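Local coordinates for Lin1840 protein (Listeria innocua serovar 6a, PDB 4ZOC) that probably hydrolyses terminal, non-reducing beta-D-glucosyl residues with release of beta-D-glucose, as a family 3 glycoside hydrolase of beta-1,2-glucan metabolism, at residues V649-S654 / V695-L700; D68-Q73 / D344-L349; V461-E466 / V501-N506; T236-V241 / W271-E276. The protein carries 2 engineered substitutions. All coordinates share one frame; numbering follows the deposited sequence.

How the contacts relate
Followed from the N terminus, contact 2 opens first. Its helix, 66-79, meets the loop 344-349 only after the chain has passed through most of the TIM-barrel-like N-terminal domain. Contact 4 is nested inside that long loop and joins 236-241 to 271-276, the ends of two neighbouring barrel strands, beside a bound glucose. Contact 3 comes later and closes a beta-alpha-beta unit in the C-terminal domain of the family. Contact 1 closes last, tying a loop to the start of strand 699-706 in the fibronectin type III-like domain, beside a magnesium ion. None cross. Contacts 1 and 2 lie about 55 Å apart between centres. Contacts 1 and 4 both touch the second subunit.

Contact 1 (V649-S654 / V695-L700); sequences VTASIS and VQEPGL. With MG (magnesium ion), chain D.
V649 and L700 join the two segments by a backbone hydrogen bond, V649 N to L700 O at 3.2 Å, and from CA 649 to 652 and CA 697 to 700 the chains run roughly antiparallel, 156° apart. Next to this bond the valine CG2 lies 4.1 Å from CG of the leucine.

At the other end E697 reaches across to S652. Its chain is extended beyond CG (chi2 176°), which carries the carboxylate to the serine. Both oxygens use their syn lone pairs. E697 OE1 accepts from S652 N at 3.2 Å, and E697 OE2 accepts from S652 OG at 2.7 Å. The two bonds hold both oxygens of the carboxylate and limit its rotation.

Between these ends sits the magnesium ion. T650 O binds it directly at 2.1 Å, and D648 OD1 is the other protein ligand. Four waters complete six ligands. Water 1 accepts from T650 N and donates to L700 O at 2.6 Å. Water 2 can donate to E697 OE1, while water 3 donates to E697 O and water 4 to P698 O. E697, P698 and L700 thus form part of a second shell round the metal. G699 passes close to the metal with backbone angles suited to glycine.

The site lies at the edge of the fibronectin type III-like domain, in the loop between strands 638-648 and 659-668 and at the start of strand 699-706. F687 of strand 687-688 packs on S652 and E697. Strand 712-720 flanks L700, and T650 packs on A283 of the second subunit.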
loop_
_atom_site.group_PDB
_atom_site.type_symbol
_atom_site.label_atom_id
_atom_site.label_comp_id
_atom_site.label_asym_id
_atom_site.label_seq_id
_atom_site.Cartn_x
_atom_site.Cartn_y
_atom_site.Cartn_z
ATOM N N VAL A 649 -18.422 -10.482 14.159
ATOM C CA VAL A 649 -17.621 -10.067 15.313
ATOM C C VAL A 649 -16.382 -10.968 15.551
ATOM O O VAL A 649 -15.264 -10.488 15.849
ATOM C CB VAL A 649 -18.509 -9.979 16.558
ATOM C CG1 VAL A 649 -17.690 -9.667 17.723
ATOM C CG2 VAL A 649 -19.586 -8.911 16.406
ATOM N N THR A 650 -16.599 -12.257 15.347
ATOM C CA THR A 650 -15.549 -13.270 15.444
ATOM C C THR A 650 -15.645 -14.209 14.265
ATOM O O THR A 650 -16.707 -14.730 13.964
ATOM C CB THR A 650 -15.705 -14.087 16.734
ATOM O OG1 THR A 650 -15.820 -13.187 17.845
ATOM C CG2 THR A 650 -14.502 -15.009 16.964
ATOM N N ALA A 651 -14.527 -14.476 13.636
ATOM C CA ALA A 651 -14.509 -15.384 12.511
ATOM C C ALA A 651 -13.175 -16.088 12.354
ATOM O O ALA A 651 -12.178 -15.720 12.947
ATOM C CB ALA A 651 -14.883 -14.574 11.234
ATOM N N SER A 652 -13.108 -17.078 11.493
ATOM C CA SER A 652 -11.831 -17.744 11.198
ATOM C C SER A 652 -10.850 -16.855 10.348
ATOM O O SER A 652 -9.701 -17.204 10.168
ATOM C CB SER A 652 -12.144 -19.053 10.484
ATOM O OG SER A 652 -12.753 -18.744 9.241
ATOM N N ILE A 653 -11.352 -15.732 9.815
ATOM C CA ILE A 653 -10.561 -14.709 9.146
ATOM C C ILE A 653 -10.979 -13.409 9.904
ATOM O O ILE A 653 -12.147 -13.198 10.185
ATOM C CB ILE A 653 -11.012 -14.599 7.667
ATOM C CG1 ILE A 653 -10.666 -15.875 6.895
ATOM C CG2 ILE A 653 -10.427 -13.363 7.037
ATOM C CD1 ILE A 653 -9.204 -16.126 6.710
ATOM N N SER A 654 -10.026 -12.498 10.145
ATOM C CA SER A 654 -10.343 -11.254 10.772
ATOM C C SER A 654 -11.238 -10.468 9.777
ATOM O O SER A 654 -10.809 -10.201 8.694
ATOM C CB SER A 654 -9.012 -10.467 11.063
ATOM O OG SER A 654 -9.292 -9.268 11.737
ATOM N N VAL A 695 -18.292 -19.259 2.896
ATOM C CA VAL A 695 -18.866 -19.893 4.068
ATOM C C VAL A 695 -19.713 -18.991 4.855
ATOM O O VAL A 695 -19.601 -17.758 4.816
ATOM C CB VAL A 695 -17.761 -20.425 4.981
ATOM C CG1 VAL A 695 -16.967 -21.453 4.232
ATOM C CG2 VAL A 695 -16.847 -19.342 5.496
ATOM N N GLN A 696 -20.578 -19.599 5.655
ATOM C CA GLN A 696 -21.241 -18.888 6.728
ATOM C C GLN A 696 -20.972 -19.647 8.029
ATOM O O GLN A 696 -21.181 -20.852 8.126
ATOM C CB GLN A 696 -22.769 -18.785 6.468
ATOM C CG GLN A 696 -23.457 -17.896 7.478
ATOM C CD GLN A 696 -24.966 -17.837 7.457
ATOM O OE1 GLN A 696 -25.674 -18.590 6.729
ATOM N NE2 GLN A 696 -25.486 -16.864 8.226
ATOM N N GLU A 697 -20.517 -18.945 9.033
ATOM C CA GLU A 697 -20.116 -19.533 10.297
ATOM C C GLU A 697 -21.143 -19.031 11.332
ATOM O O GLU A 697 -21.543 -17.840 11.320
ATOM C CB GLU A 697 -18.700 -19.036 10.708
ATOM C CG GLU A 697 -17.617 -19.540 9.805
ATOM C CD GLU A 697 -16.235 -19.002 10.108
ATOM O OE1 GLU A 697 -16.080 -17.997 10.829
ATOM O OE2 GLU A 697 -15.305 -19.632 9.599
ATOM N N PRO A 698 -21.578 -19.945 12.249
ATOM C CA PRO A 698 -22.417 -19.513 13.353
ATOM C C PRO A 698 -21.624 -18.529 14.219
ATOM O O PRO A 698 -20.352 -18.663 14.341
ATOM C CB PRO A 698 -22.777 -20.784 14.102
ATOM C CG PRO A 698 -21.777 -21.785 13.653
ATOM C CD PRO A 698 -21.163 -21.353 12.332
ATOM N N GLY A 699 -22.369 -17.574 14.761
ATOM C CA GLY A 699 -21.807 -16.649 15.723
ATOM C C GLY A 699 -22.550 -15.323 15.706
ATOM O O GLY A 699 -23.586 -15.198 15.084
ATOM N N LEU A 700 -21.966 -14.357 16.430
ATOM C CA LEU A 700 -22.479 -13.074 16.669
ATOM C C LEU A 700 -22.195 -12.125 15.505
ATOM O O LEU A 700 -21.024 -12.022 15.046
ATOM C CB LEU A 700 -21.796 -12.468 17.902
ATOM C CG LEU A 700 -22.388 -11.096 18.383
ATOM C CD1 LEU A 700 -23.889 -11.068 18.735
ATOM C CD2 LEU A 700 -21.574 -10.567 19.590
HETATM MG MG MG D . -18.634 -14.988 13.113
HETATM O O HOH W 1 -19.249 -13.953 14.829
HETATM O O HOH W 2 -17.923 -15.913 11.354
HETATM O O HOH W 3 -20.509 -15.527 12.592
HETATM O O HOH W 4 -18.392 -16.812 14.217
#

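Contact 2 (D68-Q73 / D344-L349); sequences DMIGIQ and DPYRGL
Two successive beta turns, type I from D344 to R347 and type I' from Y346 to L349, shape the loop whose P345, Y346 and L349 pack against M69, I70 and Q73 of the helix. An Asx turn supports the first: D344 OD1 accepts from Y346 N at 3.0 Å. D344 OD2 takes G348 N, so one carboxylate grips the backbone of both turns, met from above its plane each time.

The hydrogen bond across the contact runs from Q73 NE2 to P345 O, 3.0 Å long with an angle of 151° at the hydrogen. The glutamine chain bends at chi2 (74°) to bring its amide there. Q73 OE1 accepts from L86 N, which helps fix the amide flip.

The Y346 ring meets the helix through its CD1 and CE1 side. Its CE1 is 3.8 Å from Q73 CG, and the ring and amide planes stand 81° apart. I70 O lies at the ring edge. I70 CG1 approaches Y346 CD1 at 4.1 Å, the two side chains crossing at about a right angle. M69 bends at chi2 and chi3, which leads its CE to L349 CD1 at 3.6 Å.

Helix 66-79 packs its M69 and Q73 on F88 of strand 87-90. The loop follows helix 322-338 and leads toward helix 361-374. R347 turns away and anchors it to L339, L179 and Q185.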
loop_
_atom_site.group_PDB
_atom_site.type_symbol
_atom_site.label_atom_id
_atom_site.label_comp_id
_atom_site.label_asym_id
_atom_site.label_seq_id
_atom_site.Cartn_x
_atom_site.Cartn_y
_atom_site.Cartn_z
ATOM N N ASP A 68 -19.012 8.268 -40.002
ATOM C CA ASP A 68 -17.767 7.553 -39.925
ATOM C C ASP A 68 -18.118 6.058 -39.954
ATOM O O ASP A 68 -17.611 5.283 -40.810
ATOM C CB ASP A 68 -16.962 7.932 -38.665
ATOM C CG ASP A 68 -15.455 7.781 -38.831
ATOM O OD1 ASP A 68 -14.958 7.435 -39.929
ATOM O OD2 ASP A 68 -14.729 7.976 -37.811
ATOM N N MET A 69 -18.995 5.650 -39.058
ATOM C CA MET A 69 -19.422 4.252 -38.982
ATOM C C MET A 69 -19.999 3.754 -40.332
ATOM O O MET A 69 -19.592 2.712 -40.889
ATOM C CB MET A 69 -20.423 4.109 -37.843
ATOM C CG MET A 69 -21.039 2.739 -37.637
ATOM S SD MET A 69 -22.283 2.167 -38.778
ATOM C CE MET A 69 -23.711 3.059 -38.150
ATOM N N ILE A 70 -20.934 4.494 -40.863
ATOM C CA ILE A 70 -21.625 4.050 -42.116
ATOM C C ILE A 70 -20.660 3.919 -43.264
ATOM O O ILE A 70 -20.713 2.915 -44.008
ATOM C CB ILE A 70 -22.807 4.966 -42.464
ATOM C CG1 ILE A 70 -23.937 4.803 -41.455
ATOM C CG2 ILE A 70 -23.320 4.687 -43.893
ATOM C CD1 ILE A 70 -24.866 6.000 -41.401
ATOM N N GLY A 71 -19.733 4.874 -43.389
ATOM C CA GLY A 71 -18.739 4.875 -44.473
ATOM C C GLY A 71 -17.837 3.659 -44.354
ATOM O O GLY A 71 -17.550 2.984 -45.324
ATOM N N ILE A 72 -17.370 3.401 -43.116
ATOM C CA ILE A 72 -16.481 2.313 -42.853
ATOM C C ILE A 72 -17.155 0.988 -43.069
ATOM O O ILE A 72 -16.545 0.111 -43.699
ATOM C CB ILE A 72 -15.897 2.418 -41.422
ATOM C CG1 ILE A 72 -14.894 3.571 -41.319
ATOM C CG2 ILE A 72 -15.210 1.115 -41.005
ATOM C CD1 ILE A 72 -14.569 3.921 -39.857
ATOM N N GLN A 73 -18.364 0.808 -42.504
ATOM C CA GLN A 73 -19.079 -0.451 -42.600
ATOM C C GLN A 73 -19.449 -0.702 -44.103
ATOM O O GLN A 73 -19.363 -1.842 -44.625
ATOM C CB GLN A 73 -20.325 -0.401 -41.753
ATOM C CG GLN A 73 -21.111 -1.703 -41.623
ATOM C CD GLN A 73 -20.390 -2.690 -40.698
ATOM O OE1 GLN A 73 -19.337 -3.263 -41.072
ATOM N NE2 GLN A 73 -20.936 -2.898 -39.515
ATOM N N ASP A 344 -28.981 -6.408 -39.901
ATOM C CA ASP A 344 -28.778 -4.979 -40.105
ATOM C C ASP A 344 -27.428 -4.554 -39.585
ATOM O O ASP A 344 -27.277 -4.317 -38.384
ATOM C CB ASP A 344 -29.859 -4.177 -39.401
ATOM C CG ASP A 344 -29.704 -2.664 -39.582
ATOM O OD1 ASP A 344 -28.875 -2.203 -40.391
ATOM O OD2 ASP A 344 -30.463 -1.901 -38.908
ATOM N N PRO A 345 -26.446 -4.464 -40.475
ATOM C CA PRO A 345 -25.084 -4.114 -40.074
ATOM C C PRO A 345 -24.929 -2.639 -39.667
ATOM O O PRO A 345 -23.876 -2.288 -39.178
ATOM C CB PRO A 345 -24.255 -4.423 -41.321
ATOM C CG PRO A 345 -25.225 -4.514 -42.440
ATOM C CD PRO A 345 -26.564 -4.735 -41.934
ATOM N N TYR A 346 -25.946 -1.808 -39.918
ATOM C CA TYR A 346 -25.966 -0.403 -39.543
ATOM C C TYR A 346 -26.753 -0.109 -38.287
ATOM O O TYR A 346 -26.908 1.066 -37.930
ATOM C CB TYR A 346 -26.535 0.438 -40.725
ATOM C CG TYR A 346 -25.717 0.204 -41.979
ATOM C CD1 TYR A 346 -24.490 0.799 -42.143
ATOM C CD2 TYR A 346 -26.168 -0.653 -43.003
ATOM C CE1 TYR A 346 -23.689 0.524 -43.222
ATOM C CE2 TYR A 346 -25.369 -0.937 -44.084
ATOM C CZ TYR A 346 -24.140 -0.338 -44.196
ATOM O OH TYR A 346 -23.371 -0.572 -45.274
ATOM N N ARG A 347 -27.242 -1.175 -37.613
ATOM C CA ARG A 347 -27.951 -1.121 -36.356
ATOM C C ARG A 347 -28.867 0.098 -36.237
ATOM O O ARG A 347 -28.787 0.943 -35.312
ATOM C CB ARG A 347 -26.946 -1.246 -35.198
ATOM C CG ARG A 347 -27.571 -1.808 -33.972
ATOM C CD ARG A 347 -26.625 -2.634 -33.149
ATOM N NE ARG A 347 -27.418 -3.148 -32.043
ATOM C CZ ARG A 347 -27.708 -2.478 -30.929
ATOM N NH1 ARG A 347 -27.274 -1.239 -30.733
ATOM N NH2 ARG A 347 -28.469 -3.060 -30.023
ATOM N N GLY A 348 -29.795 0.156 -37.185
ATOM C CA GLY A 348 -30.890 1.092 -37.103
ATOM C C GLY A 348 -30.713 2.393 -37.856
ATOM O O GLY A 348 -31.658 3.102 -38.025
ATOM N N LEU A 349 -29.522 2.683 -38.351
ATOM C CA LEU A 349 -29.245 3.982 -38.842
ATOM C C LEU A 349 -29.362 4.216 -40.360
ATOM O O LEU A 349 -29.386 5.348 -40.795
ATOM C CB LEU A 349 -27.857 4.388 -38.415
ATOM C CG LEU A 349 -27.587 4.476 -36.911
ATOM C CD1 LEU A 349 -26.250 5.244 -36.733
ATOM C CD2 LEU A 349 -28.719 5.144 -36.173
#

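Contact 3 (V461-E466 / V501-N506); sequences VLALGE and VITLFN
V461 and V501 point the same way from neighbouring parallel strands and lie side by side, with V461 CG2 3.8 Å from V501 CG1. The same face carries A463, T503 and F505. T503 crosses V461 obliquely, its CG2 against V461 CG1. Its OG1 sits between the backbone N and the carbonyl carbon (chi1 49°), a position that turns it toward A463, 3.5 Å from A463 CB. This hydroxyl is buried and has no hydrogen-bond partner in the model. The F505 ring has L464 O at its edge, in the ring plane.

The opposite face is aliphatic. L462 and I502 are again side by side, L462 CD2 to I502 CG1 at 3.8 Å. L464 slants over I502 and brings its CD1 to I502 CG2. L504 CD1 meets L464 CB at 4.1 Å.

The backbones are joined by five hydrogen bonds, from L462 N to V501 O (2.8 Å, nearly straight) through to E466 N to F505 O (2.9 Å). The strands twist by 23°. At G465 the strands come close, G465 CA 2.9 Å from F505 O.

Beyond the strand ends E466 lies across N506, their carboxylate and amide planes 65° apart. E466 OE1 accepts from G507 N, and OE2 makes a salt bridge to R508. N506 ND2 binds R508 O and E524.

This is the parallel pairing of a beta-alpha-beta crossover through helix 484-494, whose L489 and A490 pack on L462. Helix 532-541 lies on the other face, and strand 393-397 flanks 459-465.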
loop_
_atom_site.group_PDB
_atom_site.type_symbol
_atom_site.label_atom_id
_atom_site.label_comp_id
_atom_site.label_asym_id
_atom_site.label_seq_id
_atom_site.Cartn_x
_atom_site.Cartn_y
_atom_site.Cartn_z
ATOM N N VAL A 461 -18.968 32.949 -3.273
ATOM C CA VAL A 461 -18.951 31.596 -3.792
ATOM C C VAL A 461 -17.521 31.453 -4.383
ATOM O O VAL A 461 -17.198 32.049 -5.468
ATOM C CB VAL A 461 -20.039 31.353 -4.890
ATOM C CG1 VAL A 461 -19.838 29.953 -5.519
ATOM C CG2 VAL A 461 -21.445 31.430 -4.422
ATOM N N LEU A 462 -16.686 30.611 -3.735
ATOM C CA LEU A 462 -15.284 30.457 -4.046
ATOM C C LEU A 462 -15.244 29.145 -4.813
ATOM O O LEU A 462 -15.431 28.069 -4.248
ATOM C CB LEU A 462 -14.471 30.358 -2.779
ATOM C CG LEU A 462 -12.983 30.083 -2.972
ATOM C CD1 LEU A 462 -12.268 31.032 -3.954
ATOM C CD2 LEU A 462 -12.228 30.184 -1.636
ATOM N N ALA A 463 -15.048 29.238 -6.104
ATOM C CA ALA A 463 -15.113 28.060 -6.975
ATOM C C ALA A 463 -13.717 27.573 -7.277
ATOM O O ALA A 463 -12.933 28.210 -8.079
ATOM C CB ALA A 463 -15.909 28.400 -8.269
ATOM N N LEU A 464 -13.374 26.461 -6.642
ATOM C CA LEU A 464 -12.054 25.843 -6.743
ATOM C C LEU A 464 -12.075 24.515 -7.446
ATOM O O LEU A 464 -13.084 23.801 -7.480
ATOM C CB LEU A 464 -11.494 25.559 -5.343
ATOM C CG LEU A 464 -11.441 26.784 -4.398
ATOM C CD1 LEU A 464 -10.919 26.338 -3.021
ATOM C CD2 LEU A 464 -10.586 27.847 -5.015
ATOM N N GLY A 465 -10.928 24.104 -7.941
ATOM C CA GLY A 465 -10.910 22.715 -8.441
ATOM C C GLY A 465 -9.768 22.303 -9.339
ATOM O O GLY A 465 -8.816 23.036 -9.571
ATOM N N GLU A 466 -9.845 21.029 -9.733
ATOM C CA GLU A 466 -8.882 20.453 -10.589
ATOM C C GLU A 466 -9.207 20.656 -12.052
ATOM O O GLU A 466 -10.338 20.581 -12.435
ATOM C CB GLU A 466 -8.797 18.921 -10.372
ATOM C CG GLU A 466 -8.390 18.464 -8.948
ATOM C CD GLU A 466 -8.195 16.968 -8.889
ATOM O OE1 GLU A 466 -9.177 16.234 -9.194
ATOM O OE2 GLU A 466 -7.039 16.533 -8.532
ATOM N N VAL A 501 -18.951 30.178 0.679
ATOM C CA VAL A 501 -19.229 28.804 0.277
ATOM C C VAL A 501 -18.168 28.414 -0.764
ATOM O O VAL A 501 -17.937 29.116 -1.767
ATOM C CB VAL A 501 -20.665 28.539 -0.194
ATOM C CG1 VAL A 501 -21.155 29.511 -1.203
ATOM C CG2 VAL A 501 -20.799 27.123 -0.736
ATOM N N ILE A 502 -17.491 27.299 -0.534
ATOM C CA ILE A 502 -16.551 26.755 -1.510
ATOM C C ILE A 502 -17.301 25.700 -2.343
ATOM O O ILE A 502 -17.934 24.740 -1.787
ATOM C CB ILE A 502 -15.285 26.146 -0.858
ATOM C CG1 ILE A 502 -14.354 27.253 -0.375
ATOM C CG2 ILE A 502 -14.451 25.329 -1.889
ATOM C CD1 ILE A 502 -13.163 26.846 0.523
ATOM N N THR A 503 -17.271 25.860 -3.659
ATOM C CA THR A 503 -17.888 24.873 -4.537
ATOM C C THR A 503 -16.694 24.223 -5.191
ATOM O O THR A 503 -15.996 24.843 -5.904
ATOM C CB THR A 503 -18.814 25.533 -5.617
ATOM O OG1 THR A 503 -18.108 26.584 -6.219
ATOM C CG2 THR A 503 -20.025 26.165 -5.023
ATOM N N LEU A 504 -16.446 22.948 -4.869
ATOM C CA LEU A 504 -15.297 22.218 -5.299
ATOM C C LEU A 504 -15.588 21.282 -6.456
ATOM O O LEU A 504 -16.522 20.500 -6.425
ATOM C CB LEU A 504 -14.690 21.442 -4.103
ATOM C CG LEU A 504 -13.380 20.664 -4.346
ATOM C CD1 LEU A 504 -12.213 21.588 -4.562
ATOM C CD2 LEU A 504 -13.109 19.799 -3.100
ATOM N N PHE A 505 -14.765 21.399 -7.485
ATOM C CA PHE A 505 -14.850 20.517 -8.702
ATOM C C PHE A 505 -13.570 19.721 -8.866
ATOM O O PHE A 505 -12.436 20.245 -8.805
ATOM C CB PHE A 505 -15.094 21.378 -9.909
ATOM C CG PHE A 505 -16.377 22.149 -9.841
ATOM C CD1 PHE A 505 -16.459 23.340 -9.163
ATOM C CD2 PHE A 505 -17.474 21.689 -10.499
ATOM C CE1 PHE A 505 -17.650 24.033 -9.091
ATOM C CE2 PHE A 505 -18.639 22.391 -10.468
ATOM C CZ PHE A 505 -18.748 23.559 -9.759
ATOM N N ASN A 506 -13.718 18.417 -9.043
ATOM C CA ASN A 506 -12.596 17.544 -8.903
ATOM C C ASN A 506 -12.955 16.106 -9.255
ATOM O O ASN A 506 -14.101 15.771 -9.252
ATOM C CB ASN A 506 -12.002 17.587 -7.493
ATOM C CG ASN A 506 -12.990 17.333 -6.411
ATOM O OD1 ASN A 506 -13.998 18.031 -6.333
ATOM N ND2 ASN A 506 -12.727 16.354 -5.522
#

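Contact 4 (T236-V241 / W271-E276); sequences TAFNVV and WGAVAE. With BGC (beta-D-glucopyranose), chain G.
E276 OE1 is gripped by two groups: water 5, which donates at 3.0 Å, and R572 of the second subunit, whose NE makes a salt bridge to it while its NH2 bonds to W271 O and to the glucose. The same water donates to F238 O at 3.2 Å and so bridges the two segments.

F238 lies against W271, A273 and E276. Its ring presents an edge to the backbone, with F238 CE1 3.2 Å from W271 O, which lies in the ring plane. E276 OE1 stands obliquely to the ring, 3.7 Å from F238 CD1, and the ring and carboxylate planes are 29° apart. A273 CB touches F238 CD1 at 4.1 Å and lies as far from T236 OG1, a hydroxyl bonded to T247 OG1 and to the backbone N of A270, an engineered alanine.

W271 turns the other way. Its CG is anti to the backbone N (chi1 -176°), and this sends the indole away from F238 and under the sugar. BGC C1 stands 3.7 Å above the indole plane, over its centre. The sugar therefore lies on one face of the ring in a CH-pi type platform. E473 adds a further hydrogen bond to BGC.

G272, at positive phi, makes the turn from W271 into the short, weakly bonded helix 273-276. Both segments leave the C-terminal ends of neighbouring parallel strands, 233-236 and 266-268. That is the usual place for the sugar pocket of a TIM-barrel glycosidase, here completed by a second subunit.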
loop_
_atom_site.group_PDB
_atom_site.type_symbol
_atom_site.label_atom_id
_atom_site.label_comp_id
_atom_site.label_asym_id
_atom_site.label_seq_id
_atom_site.Cartn_x
_atom_site.Cartn_y
_atom_site.Cartn_z
ATOM N N THR A 236 -9.652 -6.896 -20.318
ATOM C CA THR A 236 -8.502 -7.199 -19.395
ATOM C C THR A 236 -7.928 -5.943 -18.724
ATOM O O THR A 236 -8.231 -4.822 -19.168
ATOM C CB THR A 236 -7.372 -7.903 -20.153
ATOM O OG1 THR A 236 -6.655 -6.968 -21.000
ATOM C CG2 THR A 236 -7.918 -9.142 -20.893
ATOM N N ALA A 237 -7.128 -6.146 -17.649
ATOM C CA ALA A 237 -6.479 -5.022 -16.979
ATOM C C ALA A 237 -4.992 -4.913 -17.393
ATOM O O ALA A 237 -4.362 -5.885 -17.777
ATOM C CB ALA A 237 -6.567 -5.242 -15.451
ATOM N N PHE A 238 -4.441 -3.709 -17.233
ATOM C CA PHE A 238 -3.040 -3.491 -17.446
ATOM C C PHE A 238 -2.084 -4.110 -16.447
ATOM O O PHE A 238 -0.895 -4.375 -16.791
ATOM C CB PHE A 238 -2.756 -2.015 -17.491
ATOM C CG PHE A 238 -3.326 -1.318 -18.677
ATOM C CD1 PHE A 238 -2.900 -1.668 -19.964
ATOM C CD2 PHE A 238 -4.250 -0.308 -18.524
ATOM C CE1 PHE A 238 -3.368 -0.989 -21.059
ATOM C CE2 PHE A 238 -4.721 0.385 -19.648
ATOM C CZ PHE A 238 -4.317 0.019 -20.895
ATOM N N ASN A 239 -2.586 -4.320 -15.234
ATOM C CA ASN A 239 -1.709 -4.708 -14.092
ATOM C C ASN A 239 -1.428 -6.168 -14.061
ATOM O O ASN A 239 -2.217 -6.975 -14.581
ATOM C CB ASN A 239 -2.317 -4.330 -12.748
ATOM C CG ASN A 239 -3.779 -4.779 -12.607
ATOM O OD1 ASN A 239 -4.666 -4.251 -13.291
ATOM N ND2 ASN A 239 -4.025 -5.782 -11.781
ATOM N N VAL A 240 -0.330 -6.528 -13.426
ATOM C CA VAL A 240 -0.208 -7.946 -12.885
ATOM C C VAL A 240 -1.258 -8.299 -11.839
ATOM O O VAL A 240 -1.712 -7.434 -11.086
ATOM C CB VAL A 240 1.180 -8.218 -12.288
ATOM C CG1 VAL A 240 2.313 -8.062 -13.295
ATOM C CG2 VAL A 240 1.470 -7.331 -11.033
ATOM N N VAL A 241 -1.733 -9.525 -11.856
ATOM C CA VAL A 241 -2.511 -10.149 -10.774
ATOM C C VAL A 241 -1.628 -11.281 -10.271
ATOM O O VAL A 241 -1.292 -12.194 -10.988
ATOM C CB VAL A 241 -3.856 -10.609 -11.292
ATOM C CG1 VAL A 241 -4.623 -11.392 -10.230
ATOM C CG2 VAL A 241 -4.688 -9.389 -11.702
ATOM N N TRP A 271 -6.006 -1.387 -24.124
ATOM C CA TRP A 271 -5.231 -0.904 -25.243
ATOM C C TRP A 271 -3.768 -1.327 -25.171
ATOM O O TRP A 271 -3.070 -0.981 -24.256
ATOM C CB TRP A 271 -5.313 0.586 -25.378
ATOM C CG TRP A 271 -4.616 1.201 -26.590
ATOM C CD1 TRP A 271 -3.282 1.220 -26.841
ATOM C CD2 TRP A 271 -5.228 1.918 -27.663
ATOM N NE1 TRP A 271 -3.010 1.914 -27.975
ATOM C CE2 TRP A 271 -4.191 2.371 -28.498
ATOM C CE3 TRP A 271 -6.522 2.339 -27.920
ATOM C CZ2 TRP A 271 -4.430 3.146 -29.642
ATOM C CZ3 TRP A 271 -6.768 3.061 -29.075
ATOM C CH2 TRP A 271 -5.728 3.495 -29.894
ATOM N N GLY A 272 -3.341 -2.083 -26.200
ATOM C CA GLY A 272 -2.016 -2.582 -26.303
ATOM C C GLY A 272 -1.600 -3.605 -25.234
ATOM O O GLY A 272 -0.425 -3.995 -25.229
ATOM N N ALA A 273 -2.513 -4.087 -24.365
ATOM C CA ALA A 273 -2.103 -4.856 -23.224
ATOM C C ALA A 273 -1.562 -6.233 -23.648
ATOM O O ALA A 273 -0.815 -6.902 -22.896
ATOM C CB ALA A 273 -3.292 -5.054 -22.291
ATOM N N VAL A 274 -1.939 -6.701 -24.828
ATOM C CA VAL A 274 -1.323 -7.962 -25.319
ATOM C C VAL A 274 0.194 -7.775 -25.556
ATOM O O VAL A 274 0.994 -8.541 -25.029
ATOM C CB VAL A 274 -2.023 -8.487 -26.598
ATOM C CG1 VAL A 274 -1.243 -9.665 -27.119
ATOM C CG2 VAL A 274 -3.495 -8.888 -26.315
ATOM N N ALA A 275 0.581 -6.743 -26.323
ATOM C CA ALA A 275 1.979 -6.416 -26.633
ATOM C C ALA A 275 2.756 -6.083 -25.362
ATOM O O ALA A 275 3.933 -6.421 -25.183
ATOM C CB ALA A 275 2.026 -5.267 -27.647
ATOM N N GLU A 276 2.038 -5.544 -24.409
ATOM C CA GLU A 276 2.639 -4.960 -23.182
ATOM C C GLU A 276 3.024 -6.042 -22.213
ATOM O O GLU A 276 3.773 -5.777 -21.279
ATOM C CB GLU A 276 1.739 -3.895 -22.582
ATOM C CG GLU A 276 1.821 -2.590 -23.415
ATOM C CD GLU A 276 0.759 -1.576 -23.126
ATOM O OE1 GLU A 276 0.081 -1.729 -22.093
ATOM O OE2 GLU A 276 0.734 -0.610 -23.927
HETATM C C2 BGC G . -3.418 5.825 -26.012
HETATM C C3 BGC G . -3.253 4.630 -25.013
HETATM C C4 BGC G . -4.399 4.570 -23.938
HETATM C C5 BGC G . -5.731 4.652 -24.717
HETATM C C6 BGC G . -6.857 4.595 -23.736
HETATM C C1 BGC G . -4.754 5.696 -26.650
HETATM O O1 BGC G . -4.940 6.724 -27.652
HETATM O O2 BGC G . -2.405 5.820 -27.014
HETATM O O3 BGC G . -1.953 4.706 -24.390
HETATM O O4 BGC G . -4.302 3.404 -23.035
HETATM O O5 BGC G . -5.754 5.787 -25.644
HETATM O O6 BGC G . -6.805 5.785 -22.955
HETATM O O HOH W 5 0.166 -3.445 -19.625
#